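PDB 5GJO: Lysine/ornithine decarboxylase from Selenomonas ruminantium, which decarboxylates L-lysine and L-ornithine with similar efficiency, using pyridoxal 5'-phosphate, to give cadaverine and putrescine. Local coordinates for residues Gln281-Ile290 against Val329-Leu339; Trp302-Gly310 against Lys344-Thr354. The protein carries 2 engineered substitutions. One frame throughout, in Å; residues are numbered along the deposited sequence.

Contact 1 of 2, residues Gln281-Ile290 against Val329-Leu339; sequences QPWYILDEGI and VLYRDFMAPEL
Tyr284 lays one face of its ring against Leu339, whose CB sits 4.0 Å from the ring centroid in a CH-pi contact, while Leu339 CD1 reaches the CD2 side. With CG anti to the carbonyl carbon (chi1 -57°), the ring extends from its strand to the bend at Pro337-Leu339, where Leu339 N gives Tyr284 OH a nearly straight hydrogen bond of 3.1 Å. A water bonded to both Tyr284 OH and Pro337 O sits at the ring edge. Strands 283-286 and 329-336 both belong to the mixed beta sheet that stands apart from the cofactor-binding barrel, the latter turning a corner at 332-333; strand 315-320 runs between them, so side chains meet by reaching past it. At the other end the knob is Leu330: its CD1 lies 4.1 Å from Leu286 CD1 and also touches Glu288 O, while CD2 fits into the bend at Gly289 and Ile290, 3.7 Å from Ile290 N. Gln281 grips the corner at Asp333 twice. Its OE1, which Thr318 OG1 also bonds, accepts from Asp333 N at 2.9 Å, and its NE2 donates almost straight to Asp333 OD1 at 2.7 Å, arriving from above the carboxylate plane, with amide and carboxylate turned 76° apart.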
loop_
_atom_site.group_PDB
_atom_site.type_symbol
_atom_site.label_atom_id
_atom_site.label_comp_id
_atom_site.label_asym_id
_atom_site.label_seq_id
_atom_site.Cartn_x
_atom_site.Cartn_y
_atom_site.Cartn_z
ATOM N N GLN A 281 -11.256 -7.021 26.660
ATOM C CA GLN A 281 -11.133 -7.494 25.287
ATOM C C GLN A 281 -9.668 -7.925 24.986
ATOM O O GLN A 281 -8.814 -7.105 24.883
ATOM C CB GLN A 281 -11.680 -6.416 24.372
ATOM C CG GLN A 281 -11.454 -6.697 22.921
ATOM C CD GLN A 281 -12.483 -6.206 21.976
ATOM O OE1 GLN A 281 -12.286 -6.292 20.799
ATOM N NE2 GLN A 281 -13.632 -5.753 22.479
ATOM N N PRO A 282 -9.394 -9.221 24.816
ATOM C CA PRO A 282 -8.040 -9.557 24.465
ATOM C C PRO A 282 -7.652 -9.032 23.095
ATOM O O PRO A 282 -8.526 -8.932 22.187
ATOM C CB PRO A 282 -8.037 -11.068 24.409
ATOM C CG PRO A 282 -9.392 -11.529 24.571
ATOM C CD PRO A 282 -10.281 -10.365 24.822
ATOM N N TRP A 283 -6.360 -8.796 22.902
ATOM C CA TRP A 283 -5.794 -8.481 21.576
ATOM C C TRP A 283 -4.881 -9.592 21.151
ATOM O O TRP A 283 -4.113 -10.174 21.945
ATOM C CB TRP A 283 -4.982 -7.234 21.546
ATOM C CG TRP A 283 -5.724 -5.945 21.634
ATOM C CD1 TRP A 283 -6.682 -5.597 22.556
ATOM C CD2 TRP A 283 -5.548 -4.782 20.800
ATOM N NE1 TRP A 283 -7.154 -4.319 22.291
ATOM C CE2 TRP A 283 -6.420 -3.781 21.273
ATOM C CE3 TRP A 283 -4.747 -4.491 19.704
ATOM C CZ2 TRP A 283 -6.550 -2.542 20.630
ATOM C CZ3 TRP A 283 -4.893 -3.284 19.072
ATOM C CH2 TRP A 283 -5.754 -2.297 19.561
ATOM N N TYR A 284 -4.901 -9.855 19.866
ATOM C CA TYR A 284 -3.959 -10.721 19.244
ATOM C C TYR A 284 -3.258 -9.970 18.121
ATOM O O TYR A 284 -3.927 -9.377 17.264
ATOM C CB TYR A 284 -4.688 -11.891 18.617
ATOM C CG TYR A 284 -5.495 -12.606 19.667
ATOM C CD1 TYR A 284 -4.826 -13.289 20.667
ATOM C CD2 TYR A 284 -6.874 -12.580 19.675
ATOM C CE1 TYR A 284 -5.515 -13.910 21.678
ATOM C CE2 TYR A 284 -7.608 -13.286 20.659
ATOM C CZ TYR A 284 -6.894 -13.906 21.666
ATOM O OH TYR A 284 -7.488 -14.636 22.638
ATOM N N ILE A 285 -1.933 -10.077 18.119
ATOM C CA ILE A 285 -1.096 -9.482 17.091
ATOM C C ILE A 285 -0.690 -10.555 16.112
ATOM O O ILE A 285 -0.146 -11.587 16.498
ATOM C CB ILE A 285 0.167 -8.813 17.691
ATOM C CG1 ILE A 285 -0.275 -7.721 18.653
ATOM C CG2 ILE A 285 0.990 -8.180 16.576
ATOM C CD1 ILE A 285 -1.238 -6.733 18.103
ATOM N N LEU A 286 -1.028 -10.329 14.829
ATOM C CA LEU A 286 -0.693 -11.274 13.735
ATOM C C LEU A 286 0.550 -10.870 12.971
ATOM O O LEU A 286 0.915 -9.745 13.062
ATOM C CB LEU A 286 -1.872 -11.375 12.728
ATOM C CG LEU A 286 -3.223 -11.726 13.404
ATOM C CD1 LEU A 286 -4.293 -11.759 12.332
ATOM C CD2 LEU A 286 -3.093 -13.068 14.083
ATOM N N ASP A 287 1.185 -11.813 12.251
ATOM C CA ASP A 287 2.310 -11.521 11.443
ATOM C C ASP A 287 2.032 -11.016 10.037
ATOM O O ASP A 287 2.999 -10.750 9.299
ATOM C CB ASP A 287 3.416 -12.571 11.519
ATOM C CG ASP A 287 2.996 -13.965 11.016
ATOM O OD1 ASP A 287 1.947 -14.135 10.364
ATOM O OD2 ASP A 287 3.790 -14.925 11.268
ATOM N N GLU A 288 0.789 -10.767 9.731
ATOM C CA GLU A 288 0.350 -10.084 8.545
ATOM C C GLU A 288 -0.633 -9.002 8.927
ATOM O O GLU A 288 -1.476 -9.208 9.798
ATOM C CB GLU A 288 -0.239 -11.032 7.500
ATOM C CG GLU A 288 -0.529 -10.405 6.126
ATOM C CD GLU A 288 0.682 -10.154 5.230
ATOM O OE1 GLU A 288 0.446 -9.767 4.070
ATOM O OE2 GLU A 288 1.862 -10.397 5.668
ATOM N N GLY A 289 -0.609 -7.875 8.248
ATOM C CA GLY A 289 -1.518 -6.748 8.644
ATOM C C GLY A 289 -1.912 -5.837 7.469
ATOM O O GLY A 289 -1.839 -6.198 6.253
ATOM N N ILE A 290 -2.309 -4.627 7.839
ATOM C CA ILE A 290 -2.944 -3.674 6.939
ATOM C C ILE A 290 -1.980 -3.105 5.900
ATOM O O ILE A 290 -2.437 -2.617 4.855
ATOM C CB ILE A 290 -3.637 -2.578 7.735
ATOM C CG1 ILE A 290 -4.764 -1.956 6.894
ATOM C CG2 ILE A 290 -2.623 -1.522 8.172
ATOM C CD1 ILE A 290 -5.725 -1.127 7.672
ATOM N N VAL A 329 -4.934 -2.031 12.732
ATOM C CA VAL A 329 -5.902 -2.807 13.492
ATOM C C VAL A 329 -6.872 -3.406 12.490
ATOM O O VAL A 329 -7.437 -2.690 11.689
ATOM C CB VAL A 329 -6.683 -1.945 14.506
ATOM C CG1 VAL A 329 -7.665 -2.795 15.282
ATOM C CG2 VAL A 329 -5.738 -1.232 15.456
ATOM N N LEU A 330 -7.052 -4.719 12.556
ATOM C CA LEU A 330 -7.708 -5.433 11.469
ATOM C C LEU A 330 -9.194 -5.735 11.833
ATOM O O LEU A 330 -10.081 -5.625 10.964
ATOM C CB LEU A 330 -6.983 -6.737 11.300
ATOM C CG LEU A 330 -5.470 -6.603 11.102
ATOM C CD1 LEU A 330 -4.795 -7.940 10.978
ATOM C CD2 LEU A 330 -5.214 -5.723 9.896
ATOM N N TYR A 331 -9.416 -6.222 13.041
ATOM C CA TYR A 331 -10.779 -6.568 13.530
ATOM C C TYR A 331 -10.897 -6.111 14.972
ATOM O O TYR A 331 -9.945 -6.252 15.741
ATOM C CB TYR A 331 -11.034 -8.041 13.462
ATOM C CG TYR A 331 -10.900 -8.706 12.149
ATOM C CD1 TYR A 331 -9.631 -9.143 11.701
ATOM C CD2 TYR A 331 -11.985 -8.918 11.322
ATOM C CE1 TYR A 331 -9.470 -9.810 10.493
ATOM C CE2 TYR A 331 -11.826 -9.574 10.083
ATOM C CZ TYR A 331 -10.539 -9.960 9.666
ATOM O OH TYR A 331 -10.303 -10.600 8.491
ATOM N N ARG A 332 -12.114 -5.637 15.323
ATOM C CA ARG A 332 -12.478 -5.282 16.714
ATOM C C ARG A 332 -13.786 -5.994 17.082
ATOM O O ARG A 332 -14.626 -6.298 16.200
ATOM C CB ARG A 332 -12.664 -3.767 16.818
ATOM C CG ARG A 332 -11.382 -2.986 16.606
ATOM C CD ARG A 332 -11.683 -1.493 16.697
ATOM N NE ARG A 332 -10.444 -0.653 16.735
ATOM C CZ ARG A 332 -9.944 -0.066 15.648
ATOM N NH1 ARG A 332 -10.503 -0.237 14.421
ATOM N NH2 ARG A 332 -8.853 0.676 15.733
ATOM N N ASP A 333 -13.894 -6.387 18.337
ATOM C CA ASP A 333 -15.133 -7.061 18.854
ATOM C C ASP A 333 -15.455 -8.296 18.074
ATOM O O ASP A 333 -16.583 -8.620 17.817
ATOM C CB ASP A 333 -16.275 -6.072 18.919
ATOM C CG ASP A 333 -15.902 -4.830 19.676
ATOM O OD1 ASP A 333 -15.617 -4.897 20.850
ATOM O OD2 ASP A 333 -15.868 -3.749 19.104
ATOM N N PHE A 334 -14.411 -9.040 17.718
ATOM C CA PHE A 334 -14.533 -10.244 16.898
ATOM C C PHE A 334 -14.615 -11.425 17.840
ATOM O O PHE A 334 -13.753 -11.595 18.686
ATOM C CB PHE A 334 -13.285 -10.357 15.956
ATOM C CG PHE A 334 -13.326 -11.554 15.044
ATOM C CD1 PHE A 334 -12.984 -12.818 15.521
ATOM C CD2 PHE A 334 -13.866 -11.411 13.766
ATOM C CE1 PHE A 334 -13.071 -13.945 14.692
ATOM C CE2 PHE A 334 -13.931 -12.537 12.903
ATOM C CZ PHE A 334 -13.547 -13.771 13.388
ATOM N N MET A 335 -15.667 -12.248 17.748
ATOM C CA MET A 335 -15.799 -13.386 18.657
ATOM C C MET A 335 -14.756 -14.485 18.341
ATOM O O MET A 335 -14.806 -15.083 17.255
ATOM C CB MET A 335 -17.210 -14.013 18.602
ATOM C CG MET A 335 -18.261 -13.143 19.186
ATOM S SD MET A 335 -18.067 -13.076 21.006
ATOM C CE MET A 335 -18.437 -14.708 21.464
ATOM N N ALA A 336 -13.836 -14.684 19.262
ATOM C CA ALA A 336 -12.717 -15.535 19.101
ATOM C C ALA A 336 -12.467 -16.365 20.346
ATOM O O ALA A 336 -12.668 -15.881 21.502
ATOM C CB ALA A 336 -11.463 -14.736 18.718
ATOM N N PRO A 337 -11.988 -17.623 20.128
ATOM C CA PRO A 337 -11.515 -18.381 21.250
ATOM C C PRO A 337 -10.263 -17.840 21.829
ATOM O O PRO A 337 -9.694 -16.848 21.282
ATOM C CB PRO A 337 -11.349 -19.774 20.685
ATOM C CG PRO A 337 -10.933 -19.514 19.296
ATOM C CD PRO A 337 -11.698 -18.321 18.862
ATOM N N GLU A 338 -9.845 -18.415 22.955
ATOM C CA GLU A 338 -8.626 -17.991 23.576
ATOM C C GLU A 338 -7.468 -18.489 22.732
ATOM O O GLU A 338 -7.335 -19.695 22.506
ATOM C CB GLU A 338 -8.475 -18.566 25.002
ATOM C CG GLU A 338 -7.094 -18.291 25.585
ATOM C CD GLU A 338 -6.877 -18.735 27.047
ATOM O OE1 GLU A 338 -6.015 -18.157 27.716
ATOM O OE2 GLU A 338 -7.557 -19.649 27.514
ATOM N N LEU A 339 -6.719 -17.587 22.117
ATOM C CA LEU A 339 -5.554 -17.938 21.312
ATOM C C LEU A 339 -4.212 -17.688 22.049
ATOM O O LEU A 339 -4.158 -16.867 22.978
ATOM C CB LEU A 339 -5.576 -17.117 19.977
ATOM C CG LEU A 339 -6.826 -17.237 19.130
ATOM C CD1 LEU A 339 -6.737 -16.320 17.908
ATOM C CD2 LEU A 339 -7.053 -18.667 18.707
HETATM O O HOH W 1 -10.275 -14.321 22.660
#

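Contact 2 of 2, residues Trp302-Gly310 against Lys344-Thr354; sequences WCYPLHCFG and KVLVTEMGSYT. Engineered in segment 302-310: Cys303 (natural residue Thr). With PLP (pyridoxal-5'-phosphate), chain H.
Tyr304 and Met350 cross at about a right angle, the methionine CE resting over one face of the phenol ring, 3.9 Å from its centroid. Met350 SD stands farther off above that face, a Met-aromatic contact, and Trp302 CD1 lies over the opposite face, toward its rim. CG of Tyr304 lies beside the backbone N (chi1 -62°), which sets the ring against residues 349-354; Glu349 O is at its edge and Thr354 CG2 comes within 3.3 Å of Tyr304 OH. A leucine in place of Tyr304 would probably leave Met350 CE without its aromatic face and the water between Tyr304 OH and Ser352 O without one of its mates. Farther along, strands 306-307 and 344-347 pair antiparallel. His307 N donates to Leu346 O at 2.8 Å, Leu346 N donates to His307 O at 3.0 Å, and Thr348 N donates to Pro305 O. Leu306 CD1 packs obliquely on Val345 CG2 at 3.7 Å, whereas on the other face Phe309 CZ comes up to Leu346 CB, with Lys344 O near the ring plane at its edge. Tyr353 OH, one of several donors to the cofactor, gives a hydrogen bond to O3P of the pyridoxal phosphate at 2.8 Å. The strand pairing fixes 344-347 and the Tyr304 contacts lie along 349-354, next to the residue that reaches the phosphate, whose charge this phenol would probably help to stabilise.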
loop_
_atom_site.group_PDB
_atom_site.type_symbol
_atom_site.label_atom_id
_atom_site.label_comp_id
_atom_site.label_asym_id
_atom_site.label_seq_id
_atom_site.Cartn_x
_atom_site.Cartn_y
_atom_site.Cartn_z
ATOM N N TRP A 302 -12.754 -3.376 2.262
ATOM C CA TRP A 302 -13.123 -4.786 2.361
ATOM C C TRP A 302 -13.068 -5.388 3.771
ATOM O O TRP A 302 -12.349 -4.896 4.594
ATOM C CB TRP A 302 -12.237 -5.598 1.420
ATOM C CG TRP A 302 -12.805 -6.922 0.993
ATOM C CD1 TRP A 302 -12.590 -8.128 1.575
ATOM C CD2 TRP A 302 -13.671 -7.165 -0.111
ATOM N NE1 TRP A 302 -13.269 -9.106 0.910
ATOM C CE2 TRP A 302 -13.940 -8.540 -0.135
ATOM C CE3 TRP A 302 -14.234 -6.359 -1.094
ATOM C CZ2 TRP A 302 -14.750 -9.115 -1.098
ATOM C CZ3 TRP A 302 -15.024 -6.930 -2.040
ATOM C CH2 TRP A 302 -15.285 -8.299 -2.038
ATOM N N CYS A 303 -13.871 -6.425 4.028
ATOM C CA CYS A 303 -13.835 -7.136 5.338
ATOM C C CYS A 303 -13.634 -8.580 5.014
ATOM O O CYS A 303 -14.501 -9.132 4.331
ATOM C CB CYS A 303 -15.217 -6.945 5.981
ATOM S SG CYS A 303 -15.487 -7.900 7.529
ATOM N N TYR A 304 -12.485 -9.189 5.352
ATOM C CA TYR A 304 -12.160 -10.547 4.968
ATOM C C TYR A 304 -12.657 -11.553 6.007
ATOM O O TYR A 304 -12.646 -11.253 7.194
ATOM C CB TYR A 304 -10.620 -10.749 4.799
ATOM C CG TYR A 304 -10.116 -9.852 3.703
ATOM C CD1 TYR A 304 -10.128 -10.264 2.379
ATOM C CD2 TYR A 304 -9.644 -8.606 4.003
ATOM C CE1 TYR A 304 -9.701 -9.373 1.350
ATOM C CE2 TYR A 304 -9.219 -7.725 2.995
ATOM C CZ TYR A 304 -9.304 -8.089 1.694
ATOM O OH TYR A 304 -8.902 -7.175 0.712
ATOM N N PRO A 305 -13.062 -12.760 5.601
ATOM C CA PRO A 305 -13.501 -13.762 6.565
ATOM C C PRO A 305 -12.311 -14.364 7.327
ATOM O O PRO A 305 -11.554 -15.099 6.740
ATOM C CB PRO A 305 -14.153 -14.871 5.709
ATOM C CG PRO A 305 -14.148 -14.339 4.376
ATOM C CD PRO A 305 -13.259 -13.211 4.211
ATOM N N LEU A 306 -12.270 -14.135 8.625
ATOM C CA LEU A 306 -11.284 -14.665 9.532
ATOM C C LEU A 306 -11.786 -15.904 10.209
ATOM O O LEU A 306 -12.894 -15.896 10.736
ATOM C CB LEU A 306 -10.902 -13.550 10.551
ATOM C CG LEU A 306 -9.970 -14.000 11.666
ATOM C CD1 LEU A 306 -8.570 -14.399 11.144
ATOM C CD2 LEU A 306 -9.835 -12.854 12.596
ATOM N N HIS A 307 -10.972 -16.949 10.252
ATOM C CA HIS A 307 -11.280 -18.200 10.922
ATOM C C HIS A 307 -10.249 -18.494 11.981
ATOM O O HIS A 307 -9.064 -18.610 11.676
ATOM C CB HIS A 307 -11.382 -19.388 9.939
ATOM C CG HIS A 307 -12.310 -19.096 8.797
ATOM N ND1 HIS A 307 -11.895 -18.557 7.571
ATOM C CD2 HIS A 307 -13.654 -19.128 8.737
ATOM C CE1 HIS A 307 -12.947 -18.335 6.802
ATOM N NE2 HIS A 307 -14.025 -18.637 7.490
ATOM N N CYS A 308 -10.705 -18.674 13.208
ATOM C CA CYS A 308 -9.821 -19.041 14.338
ATOM C C CYS A 308 -10.089 -20.480 14.672
ATOM O O CYS A 308 -11.194 -20.963 14.547
ATOM C CB CYS A 308 -10.101 -18.166 15.561
ATOM S SG CYS A 308 -9.849 -16.407 15.258
ATOM N N PHE A 309 -9.131 -21.183 15.147
ATOM C CA PHE A 309 -9.383 -22.604 15.479
ATOM C C PHE A 309 -9.414 -22.748 17.056
ATOM O O PHE A 309 -8.732 -22.007 17.786
ATOM C CB PHE A 309 -8.292 -23.459 14.802
ATOM C CG PHE A 309 -8.247 -23.361 13.298
ATOM C CD1 PHE A 309 -9.197 -23.968 12.501
ATOM C CD2 PHE A 309 -7.266 -22.610 12.658
ATOM C CE1 PHE A 309 -9.186 -23.899 11.144
ATOM C CE2 PHE A 309 -7.264 -22.524 11.276
ATOM C CZ PHE A 309 -8.224 -23.127 10.517
ATOM N N GLY A 310 -10.157 -23.710 17.582
ATOM C CA GLY A 310 -10.275 -23.934 19.046
ATOM C C GLY A 310 -11.730 -24.053 19.416
ATOM O O GLY A 310 -12.552 -23.284 18.892
ATOM N N LYS A 344 -2.053 -20.499 14.544
ATOM C CA LYS A 344 -2.271 -19.975 13.213
ATOM C C LYS A 344 -3.745 -19.686 13.045
ATOM O O LYS A 344 -4.569 -20.418 13.521
ATOM C CB LYS A 344 -1.804 -20.945 12.129
ATOM C CG LYS A 344 -0.294 -21.047 11.994
ATOM C CD LYS A 344 0.263 -21.890 13.114
ATOM C CE LYS A 344 1.768 -21.982 13.055
ATOM N NZ LYS A 344 2.493 -20.801 13.602
ATOM N N VAL A 345 -4.038 -18.585 12.385
ATOM C CA VAL A 345 -5.371 -18.286 11.932
ATOM C C VAL A 345 -5.408 -18.305 10.419
ATOM O O VAL A 345 -4.344 -18.200 9.723
ATOM C CB VAL A 345 -5.929 -16.931 12.474
ATOM C CG1 VAL A 345 -6.009 -16.998 13.994
ATOM C CG2 VAL A 345 -5.168 -15.725 11.977
ATOM N N LEU A 346 -6.636 -18.428 9.930
ATOM C CA LEU A 346 -6.864 -18.568 8.484
ATOM C C LEU A 346 -7.791 -17.527 7.940
ATOM O O LEU A 346 -8.866 -17.330 8.486
ATOM C CB LEU A 346 -7.395 -19.972 8.177
ATOM C CG LEU A 346 -7.752 -20.326 6.720
ATOM C CD1 LEU A 346 -6.507 -20.537 5.884
ATOM C CD2 LEU A 346 -8.700 -21.572 6.603
ATOM N N VAL A 347 -7.404 -16.867 6.832
ATOM C CA VAL A 347 -8.279 -15.936 6.193
ATOM C C VAL A 347 -8.609 -16.442 4.779
ATOM O O VAL A 347 -7.680 -16.741 3.962
ATOM C CB VAL A 347 -7.694 -14.508 6.096
ATOM C CG1 VAL A 347 -8.729 -13.522 5.572
ATOM C CG2 VAL A 347 -7.247 -14.066 7.459
ATOM N N THR A 348 -9.896 -16.566 4.487
ATOM C CA THR A 348 -10.385 -17.191 3.214
ATOM C C THR A 348 -10.747 -16.085 2.217
ATOM O O THR A 348 -10.811 -14.916 2.629
ATOM C CB THR A 348 -11.516 -18.223 3.390
ATOM O OG1 THR A 348 -12.648 -17.639 4.120
ATOM C CG2 THR A 348 -10.966 -19.398 4.097
ATOM N N GLU A 349 -11.000 -16.436 0.957
ATOM C CA GLU A 349 -11.425 -15.473 -0.057
ATOM C C GLU A 349 -10.486 -14.245 -0.079
ATOM O O GLU A 349 -10.968 -13.082 -0.115
ATOM C CB GLU A 349 -12.904 -15.060 0.133
ATOM C CG GLU A 349 -13.901 -16.248 -0.104
ATOM C CD GLU A 349 -13.998 -17.194 1.060
ATOM O OE1 GLU A 349 -14.250 -16.783 2.204
ATOM O OE2 GLU A 349 -13.813 -18.405 0.873
ATOM N N MET A 350 -9.198 -14.538 -0.130
ATOM C CA MET A 350 -8.151 -13.543 -0.088
ATOM C C MET A 350 -7.382 -13.351 -1.397
ATOM O O MET A 350 -6.314 -12.832 -1.403
ATOM C CB MET A 350 -7.222 -13.827 1.084
ATOM C CG MET A 350 -7.469 -12.919 2.263
ATOM S SD MET A 350 -5.983 -12.113 2.764
ATOM C CE MET A 350 -6.449 -10.813 3.893
ATOM N N GLY A 351 -7.963 -13.795 -2.494
ATOM C CA GLY A 351 -7.279 -13.857 -3.720
ATOM C C GLY A 351 -7.178 -12.580 -4.530
ATOM O O GLY A 351 -6.346 -12.539 -5.488
ATOM N N SER A 352 -7.991 -11.580 -4.239
ATOM C CA SER A 352 -8.078 -10.422 -5.141
ATOM C C SER A 352 -7.929 -9.066 -4.481
ATOM O O SER A 352 -8.540 -8.812 -3.459
ATOM C CB SER A 352 -9.386 -10.403 -5.908
ATOM O OG SER A 352 -9.493 -11.587 -6.650
ATOM N N TYR A 353 -7.065 -8.220 -5.063
ATOM C CA TYR A 353 -6.836 -6.880 -4.487
ATOM C C TYR A 353 -6.343 -6.921 -3.016
ATOM O O TYR A 353 -6.779 -6.165 -2.165
ATOM C CB TYR A 353 -8.011 -5.946 -4.683
ATOM C CG TYR A 353 -8.441 -5.863 -6.156
ATOM C CD1 TYR A 353 -7.644 -5.236 -7.109
ATOM C CD2 TYR A 353 -9.613 -6.437 -6.579
ATOM C CE1 TYR A 353 -8.057 -5.187 -8.408
ATOM C CE2 TYR A 353 -10.054 -6.409 -7.899
ATOM C CZ TYR A 353 -9.235 -5.784 -8.843
ATOM O OH TYR A 353 -9.599 -5.709 -10.184
ATOM N N THR A 354 -5.466 -7.877 -2.778
ATOM C CA THR A 354 -4.885 -8.099 -1.449
ATOM C C THR A 354 -3.373 -8.009 -1.615
ATOM O O THR A 354 -2.775 -6.934 -1.298
ATOM C CB THR A 354 -5.318 -9.470 -0.906
ATOM O OG1 THR A 354 -5.025 -10.449 -1.901
ATOM C CG2 THR A 354 -6.833 -9.432 -0.552
HETATM N N1 PLP H . -10.909 -4.363 -16.373
HETATM C C2 PLP H . -10.702 -3.049 -16.115
HETATM C C2A PLP H . -10.441 -2.093 -17.248
HETATM C C3 PLP H . -10.731 -2.550 -14.717
HETATM O O3 PLP H . -10.526 -1.234 -14.432
HETATM C C4 PLP H . -10.992 -3.536 -13.644
HETATM C C4A PLP H . -11.040 -3.134 -12.221
HETATM O O4A PLP H . -10.463 -2.125 -11.852
HETATM C C5 PLP H . -11.202 -4.944 -14.060
HETATM C C6 PLP H . -11.148 -5.273 -15.412
HETATM C C5A PLP H . -11.475 -6.011 -13.025
HETATM O O4P PLP H . -12.556 -5.600 -12.192
HETATM P P PLP H . -13.221 -6.631 -11.149
HETATM O O1P PLP H . -13.785 -7.723 -12.025
HETATM O O2P PLP H . -14.263 -5.804 -10.434
HETATM O O3P PLP H . -12.064 -7.065 -10.279
HETATM O O HOH W 2 -13.284 -11.904 1.032
HETATM O O HOH W 3 -10.081 -7.532 -1.705
HETATM O O HOH W 4 -6.659 -20.187 15.492
#

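How the contacts relate
The centres of contact 1 and contact 2 lie 12 Å apart, and both reach the same mixed beta sheet. Along the chain their segments alternate: 281-290, 302-310, 329-339, then 344-354, so the two pairings cross along the chain. Strand 329-336 of contact 1 is followed directly by strand 344-347 of contact 2. The contacts also touch: Tyr331 OH probably hydrogen-bonds to Tyr304 O, at 2.8 Å, and Phe334 packs against Leu306. Both reach the second subunit, contact 1 through Trp283, Ile285 and Ile290, and contact 2 through Tyr353, which packs on Phe361 of that subunit and enters the cofactor pocket. This part of the sheet and the loop that follows strand 344-347 thus reach both the second subunit and the cofactor.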